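Local coordinates for trehalose-6-phosphate phosphatase (Cryptococcus neoformans, PDB 5DX9), which belongs to the HAD superfamily as a trehalose-phosphatase and holds a magnesium ion and a bound glycan, at residues P38-A52 with R68-L80. Residues are numbered along the deposited sequence; the frame is centred on the assembly and turned at random.
Sequences PSHAVPTERTRNAIA and RDGDFLEEHWGHL. With G6P (6-O-phosphono-alpha-D-glucopyranose), chain B; GLC (alpha-D-glucopyranose), chain C.
The loop before helix 45-52 runs along one side of helix 70-77, from Pro38 near Arg68 to Val42 near His76, and the short axes of the two helices lie 89° and 12.8 Å apart. At the sugar end Arg68 meets Pro38 end-on. Arg68 NH2 donates a hydrogen bond to Pro38 O at 2.6 Å, in the carbonyl plane and on a lone pair, while Arg68 NH1 bonds the same oxygen from above that plane. Arginine suits this place because its long chain carries a flat guanidinium that serves several partners: Phe72 CZ lies over the centre of one face, G6P O2 over the other, and Arg68 NE makes a salt bridge with Asp28, a magnesium ligand. A bend at chi2 (-79°) brings the guanidinium to Pro38 O. Phe72, its CG anti to the backbone N (chi1 173°), also presents its ring edge to Ala41 O, 3.4 Å from CZ. Helices 45-56 and 70-77 follow successive parallel strands, 21-25 and 60-65, of the Rossmann-like HAD core, and the loops after those strands bring Pro38 and Arg68 into the glycan pocket. Farther from the sugars Pro43, with no N-H to satisfy, sets its CG over one face of the Trp77 indole, toward the rim, while Pro43 CB comes 3.5 Å from Trp77 CZ2. The broad indole also receives Ile51 CG1, 3.9 Å from Trp77 CH2, while Thr47 CG2 comes to its edge. His76 CB lies beside Pro43 CD, and His76 ND1 makes a weak hydrogen bond to Phe72 O, leaving His76 NE2 to meet Val42 CG1 at 3.3 Å. At the far end Arg48, its guanidinium held side-on by Glu45, lays CD 3.5 Å from His79 NE2, and small Ala52 lets Leu80 CD1 within 3.7 Å of its CA.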
loop_
_atom_site.group_PDB
_atom_site.type_symbol
_atom_site.label_atom_id
_atom_site.label_comp_id
_atom_site.label_asym_id
_atom_site.label_seq_id
_atom_site.Cartn_x
_atom_site.Cartn_y
_atom_site.Cartn_z
ATOM N N PRO A 38 -0.089 -8.583 15.783
ATOM C CA PRO A 38 -0.646 -7.594 14.847
ATOM C C PRO A 38 -1.075 -6.278 15.499
ATOM O O PRO A 38 -0.837 -5.210 14.928
ATOM C CB PRO A 38 -1.859 -8.319 14.260
ATOM C CG PRO A 38 -1.483 -9.757 14.310
ATOM C CD PRO A 38 -0.671 -9.921 15.577
ATOM N N SER A 39 -1.693 -6.352 16.673
ATOM C CA SER A 39 -2.217 -5.160 17.336
ATOM C C SER A 39 -1.123 -4.374 18.048
ATOM O O SER A 39 -1.337 -3.233 18.461
ATOM C CB SER A 39 -3.309 -5.541 18.336
ATOM O OG SER A 39 -2.772 -6.307 19.401
ATOM N N HIS A 40 0.050 -4.981 18.185
ATOM C CA HIS A 40 1.157 -4.343 18.888
ATOM C C HIS A 40 2.050 -3.504 17.968
ATOM O O HIS A 40 3.027 -2.901 18.422
ATOM C CB HIS A 40 2.000 -5.398 19.600
ATOM C CG HIS A 40 1.239 -6.164 20.641
ATOM N ND1 HIS A 40 -0.108 -6.006 20.847
ATOM C CD2 HIS A 40 1.660 -7.098 21.532
ATOM C CE1 HIS A 40 -0.499 -6.809 21.825
ATOM N NE2 HIS A 40 0.548 -7.478 22.255
ATOM N N ALA A 41 1.713 -3.464 16.682
ATOM C CA ALA A 41 2.498 -2.707 15.710
ATOM C C ALA A 41 2.167 -1.218 15.769
ATOM O O ALA A 41 1.686 -0.639 14.794
ATOM C CB ALA A 41 2.264 -3.246 14.310
ATOM N N VAL A 42 2.425 -0.601 16.917
ATOM C CA VAL A 42 2.103 0.807 17.114
ATOM C C VAL A 42 3.288 1.707 16.762
ATOM O O VAL A 42 4.430 1.403 17.106
ATOM C CB VAL A 42 1.664 1.085 18.564
ATOM C CG1 VAL A 42 0.494 0.182 18.940
ATOM C CG2 VAL A 42 2.828 0.882 19.522
ATOM N N PRO A 43 3.014 2.823 16.071
ATOM C CA PRO A 43 4.078 3.729 15.629
ATOM C C PRO A 43 4.792 4.391 16.801
ATOM O O PRO A 43 4.160 4.724 17.803
ATOM C CB PRO A 43 3.329 4.767 14.783
ATOM C CG PRO A 43 1.941 4.749 15.312
ATOM C CD PRO A 43 1.675 3.325 15.717
ATOM N N THR A 44 6.103 4.568 16.672
ATOM C CA THR A 44 6.895 5.212 17.710
ATOM C C THR A 44 6.596 6.703 17.752
ATOM O O THR A 44 5.817 7.210 16.945
ATOM C CB THR A 44 8.400 5.010 17.484
ATOM O OG1 THR A 44 8.793 5.679 16.280
ATOM C CG2 THR A 44 8.727 3.531 17.368
ATOM N N GLU A 45 7.223 7.405 18.690
ATOM C CA GLU A 45 7.046 8.847 18.798
ATOM C C GLU A 45 7.674 9.553 17.600
ATOM O O GLU A 45 7.051 10.409 16.975
ATOM C CB GLU A 45 7.653 9.369 20.102
ATOM C CG GLU A 45 6.900 10.546 20.691
ATOM C CD GLU A 45 5.440 10.219 20.937
ATOM O OE1 GLU A 45 5.166 9.256 21.688
ATOM O OE2 GLU A 45 4.569 10.914 20.368
ATOM N N ARG A 46 8.912 9.183 17.288
ATOM C CA ARG A 46 9.633 9.786 16.172
ATOM C C ARG A 46 8.913 9.557 14.847
ATOM O O ARG A 46 8.867 10.446 13.999
ATOM C CB ARG A 46 11.059 9.232 16.099
ATOM C CG ARG A 46 11.968 9.719 17.216
ATOM C CD ARG A 46 13.279 8.945 17.247
ATOM N NE ARG A 46 14.011 9.027 15.986
ATOM C CZ ARG A 46 15.140 8.369 15.737
ATOM N NH1 ARG A 46 15.665 7.581 16.663
ATOM N NH2 ARG A 46 15.744 8.496 14.564
ATOM N N THR A 47 8.346 8.366 14.677
ATOM C CA THR A 47 7.638 8.022 13.448
ATOM C C THR A 47 6.383 8.867 13.289
ATOM O O THR A 47 6.129 9.434 12.224
ATOM C CB THR A 47 7.250 6.530 13.416
ATOM O OG1 THR A 47 8.435 5.727 13.355
ATOM C CG2 THR A 47 6.377 6.228 12.207
ATOM N N ARG A 48 5.602 8.947 14.361
ATOM C CA ARG A 48 4.387 9.750 14.374
ATOM C C ARG A 48 4.701 11.210 14.071
ATOM O O ARG A 48 3.962 11.874 13.346
ATOM C CB ARG A 48 3.678 9.621 15.725
ATOM C CG ARG A 48 2.660 10.714 16.007
ATOM C CD ARG A 48 1.752 10.340 17.177
ATOM N NE ARG A 48 2.492 9.749 18.288
ATOM C CZ ARG A 48 2.583 8.441 18.511
ATOM N NH1 ARG A 48 1.977 7.586 17.696
ATOM N NH2 ARG A 48 3.277 7.987 19.547
ATOM N N ASN A 49 5.808 11.699 14.618
ATOM C CA ASN A 49 6.223 13.079 14.394
ATOM C C ASN A 49 6.588 13.347 12.937
ATOM O O ASN A 49 6.215 14.377 12.373
ATOM C CB ASN A 49 7.405 13.434 15.297
ATOM C CG ASN A 49 7.030 13.463 16.766
ATOM O OD1 ASN A 49 5.851 13.508 17.118
ATOM N ND2 ASN A 49 8.035 13.449 17.632
ATOM N N ALA A 50 7.316 12.412 12.331
ATOM C CA ALA A 50 7.778 12.564 10.955
ATOM C C ALA A 50 6.610 12.682 9.981
ATOM O O ALA A 50 6.544 13.624 9.192
ATOM C CB ALA A 50 8.674 11.394 10.569
ATOM N N ILE A 51 5.696 11.719 10.043
ATOM C CA ILE A 51 4.521 11.715 9.179
ATOM C C ILE A 51 3.678 12.965 9.399
ATOM O O ILE A 51 3.100 13.509 8.459
ATOM C CB ILE A 51 3.642 10.469 9.418
ATOM C CG1 ILE A 51 4.457 9.189 9.224
ATOM C CG2 ILE A 51 2.440 10.483 8.489
ATOM C CD1 ILE A 51 4.908 8.959 7.795
ATOM N N ALA A 52 3.611 13.410 10.649
ATOM C CA ALA A 52 2.858 14.608 10.999
ATOM C C ALA A 52 3.404 15.826 10.264
ATOM O O ALA A 52 2.655 16.555 9.613
ATOM C CB ALA A 52 2.890 14.834 12.499
ATOM N N ARG A 68 -4.019 -3.400 6.274
ATOM C CA ARG A 68 -4.697 -3.228 7.549
ATOM C C ARG A 68 -6.157 -2.807 7.389
ATOM O O ARG A 68 -6.567 -2.299 6.340
ATOM C CB ARG A 68 -3.962 -2.193 8.402
ATOM C CG ARG A 68 -2.643 -2.675 8.971
ATOM C CD ARG A 68 -2.852 -3.565 10.186
ATOM N NE ARG A 68 -1.577 -3.941 10.791
ATOM C CZ ARG A 68 -1.446 -4.416 12.023
ATOM N NH1 ARG A 68 -2.517 -4.572 12.792
ATOM N NH2 ARG A 68 -0.244 -4.729 12.489
ATOM N N ASP A 69 -6.926 -3.030 8.450
ATOM C CA ASP A 69 -8.314 -2.600 8.526
ATOM C C ASP A 69 -8.394 -1.131 8.918
ATOM O O ASP A 69 -7.515 -0.621 9.614
ATOM C CB ASP A 69 -9.077 -3.459 9.535
ATOM C CG ASP A 69 -8.400 -3.496 10.891
ATOM O OD1 ASP A 69 -7.348 -4.160 11.009
ATOM O OD2 ASP A 69 -8.916 -2.867 11.838
ATOM N N GLY A 70 -9.451 -0.458 8.475
ATOM C CA GLY A 70 -9.637 0.955 8.754
ATOM C C GLY A 70 -9.605 1.309 10.230
ATOM O O GLY A 70 -9.154 2.391 10.605
ATOM N N ASP A 71 -10.079 0.394 11.071
ATOM C CA ASP A 71 -10.146 0.640 12.508
ATOM C C ASP A 71 -8.762 0.809 13.121
ATOM O O ASP A 71 -8.512 1.768 13.851
ATOM C CB ASP A 71 -10.886 -0.497 13.216
ATOM C CG ASP A 71 -12.394 -0.329 13.174
ATOM O OD1 ASP A 71 -12.899 0.368 12.270
ATOM O OD2 ASP A 71 -13.072 -0.899 14.051
ATOM N N PHE A 72 -7.869 -0.132 12.827
ATOM C CA PHE A 72 -6.500 -0.070 13.331
ATOM C C PHE A 72 -5.802 1.196 12.852
ATOM O O PHE A 72 -5.101 1.855 13.616
ATOM C CB PHE A 72 -5.705 -1.304 12.894
ATOM C CG PHE A 72 -4.239 -1.233 13.227
ATOM C CD1 PHE A 72 -3.763 -1.725 14.431
ATOM C CD2 PHE A 72 -3.336 -0.681 12.332
ATOM C CE1 PHE A 72 -2.412 -1.665 14.737
ATOM C CE2 PHE A 72 -1.986 -0.616 12.634
ATOM C CZ PHE A 72 -1.523 -1.110 13.837
ATOM N N LEU A 73 -6.002 1.531 11.582
ATOM C CA LEU A 73 -5.363 2.701 10.992
ATOM C C LEU A 73 -5.882 3.989 11.628
ATOM O O LEU A 73 -5.100 4.882 11.968
ATOM C CB LEU A 73 -5.583 2.719 9.481
ATOM C CG LEU A 73 -4.874 1.580 8.745
ATOM C CD1 LEU A 73 -5.151 1.636 7.259
ATOM C CD2 LEU A 73 -3.374 1.621 9.011
ATOM N N GLU A 74 -7.198 4.073 11.801
ATOM C CA GLU A 74 -7.820 5.215 12.467
ATOM C C GLU A 74 -7.304 5.384 13.891
ATOM O O GLU A 74 -7.018 6.498 14.329
ATOM C CB GLU A 74 -9.343 5.068 12.479
ATOM C CG GLU A 74 -10.043 5.779 11.332
ATOM C CD GLU A 74 -10.030 7.293 11.483
ATOM O OE1 GLU A 74 -10.305 7.994 10.484
ATOM O OE2 GLU A 74 -9.753 7.786 12.601
ATOM N N GLU A 75 -7.185 4.269 14.605
ATOM C CA GLU A 75 -6.764 4.296 16.000
ATOM C C GLU A 75 -5.416 4.975 16.190
ATOM O O GLU A 75 -5.207 5.689 17.168
ATOM C CB GLU A 75 -6.701 2.875 16.571
ATOM C CG GLU A 75 -6.038 2.797 17.945
ATOM C CD GLU A 75 -6.275 1.468 18.647
ATOM O OE1 GLU A 75 -7.280 0.796 18.331
ATOM O OE2 GLU A 75 -5.457 1.094 19.516
ATOM N N HIS A 76 -4.500 4.751 15.254
ATOM C CA HIS A 76 -3.132 5.222 15.424
ATOM C C HIS A 76 -2.780 6.391 14.514
ATOM O O HIS A 76 -1.748 7.028 14.705
ATOM C CB HIS A 76 -2.144 4.077 15.189
ATOM C CG HIS A 76 -2.256 2.965 16.187
ATOM N ND1 HIS A 76 -2.709 1.710 15.853
ATOM C CD2 HIS A 76 -1.977 2.925 17.511
ATOM C CE1 HIS A 76 -2.705 0.938 16.927
ATOM N NE2 HIS A 76 -2.263 1.658 17.949
ATOM N N TRP A 77 -3.626 6.679 13.530
ATOM C CA TRP A 77 -3.313 7.741 12.574
ATOM C C TRP A 77 -4.472 8.702 12.329
ATOM O O TRP A 77 -4.295 9.736 11.686
ATOM C CB TRP A 77 -2.865 7.138 11.237
ATOM C CG TRP A 77 -1.573 6.385 11.324
ATOM C CD1 TRP A 77 -1.398 5.040 11.181
ATOM C CD2 TRP A 77 -0.274 6.932 11.590
ATOM N NE1 TRP A 77 -0.072 4.715 11.334
ATOM C CE2 TRP A 77 0.639 5.860 11.587
ATOM C CE3 TRP A 77 0.206 8.226 11.825
ATOM C CZ2 TRP A 77 2.003 6.039 11.812
ATOM C CZ3 TRP A 77 1.562 8.402 12.047
ATOM C CH2 TRP A 77 2.444 7.315 12.038
ATOM N N GLY A 78 -5.650 8.364 12.843
ATOM C CA GLY A 78 -6.840 9.168 12.623
ATOM C C GLY A 78 -6.730 10.578 13.172
ATOM O O GLY A 78 -7.504 11.459 12.800
ATOM N N HIS A 79 -5.757 10.790 14.053
ATOM C CA HIS A 79 -5.563 12.090 14.687
ATOM C C HIS A 79 -4.865 13.096 13.770
ATOM O O HIS A 79 -4.796 14.286 14.085
ATOM C CB HIS A 79 -4.765 11.931 15.978
ATOM C CG HIS A 79 -3.318 11.616 15.758
ATOM N ND1 HIS A 79 -2.880 10.367 15.375
ATOM C CD2 HIS A 79 -2.213 12.386 15.875
ATOM C CE1 HIS A 79 -1.564 10.384 15.262
ATOM N NE2 HIS A 79 -1.133 11.595 15.560
ATOM N N LEU A 80 -4.339 12.619 12.646
ATOM C CA LEU A 80 -3.726 13.509 11.663
ATOM C C LEU A 80 -4.734 13.849 10.576
ATOM O O LEU A 80 -5.077 13.011 9.741
ATOM C CB LEU A 80 -2.468 12.883 11.054
ATOM C CG LEU A 80 -1.260 12.804 11.990
ATOM C CD1 LEU A 80 -0.034 12.266 11.264
ATOM C CD2 LEU A 80 -0.968 14.159 12.609
HETATM C C1 G6P B . -0.445 -7.243 9.131
HETATM C C2 G6P B . -1.949 -7.275 9.368
HETATM C C3 G6P B . -2.656 -8.159 8.359
HETATM C C4 G6P B . -2.391 -7.662 6.953
HETATM C C5 G6P B . -0.925 -7.292 6.659
HETATM C C6 G6P B . -0.824 -6.107 5.678
HETATM O O1 G6P B . 0.186 -8.489 9.435
HETATM O O2 G6P B . -2.202 -7.733 10.695
HETATM O O3 G6P B . -4.075 -8.107 8.559
HETATM O O4 G6P B . -2.856 -8.718 6.100
HETATM O O5 G6P B . -0.150 -6.858 7.788
HETATM O O6 G6P B . -0.244 -4.942 6.316
HETATM P P G6P B . 0.545 -3.806 5.457
HETATM O O1P G6P B . 0.438 -2.338 6.106
HETATM O O2P G6P B . 1.979 -4.169 5.400
HETATM O O3P G6P B . -0.090 -3.820 3.978
HETATM C C1 GLC C . 1.616 -8.381 9.392
HETATM C C2 GLC C . 2.253 -9.767 9.496
HETATM C C3 GLC C . 2.096 -10.337 10.899
HETATM C C4 GLC C . 2.584 -9.356 11.956
HETATM C C5 GLC C . 1.929 -7.991 11.769
HETATM C C6 GLC C . 2.535 -6.933 12.690
HETATM O O2 GLC C . 1.654 -10.641 8.520
HETATM O O3 GLC C . 2.842 -11.555 11.005
HETATM O O4 GLC C . 2.288 -9.906 13.250
HETATM O O5 GLC C . 2.093 -7.526 10.432
HETATM O O6 GLC C . 3.964 -6.933 12.569
#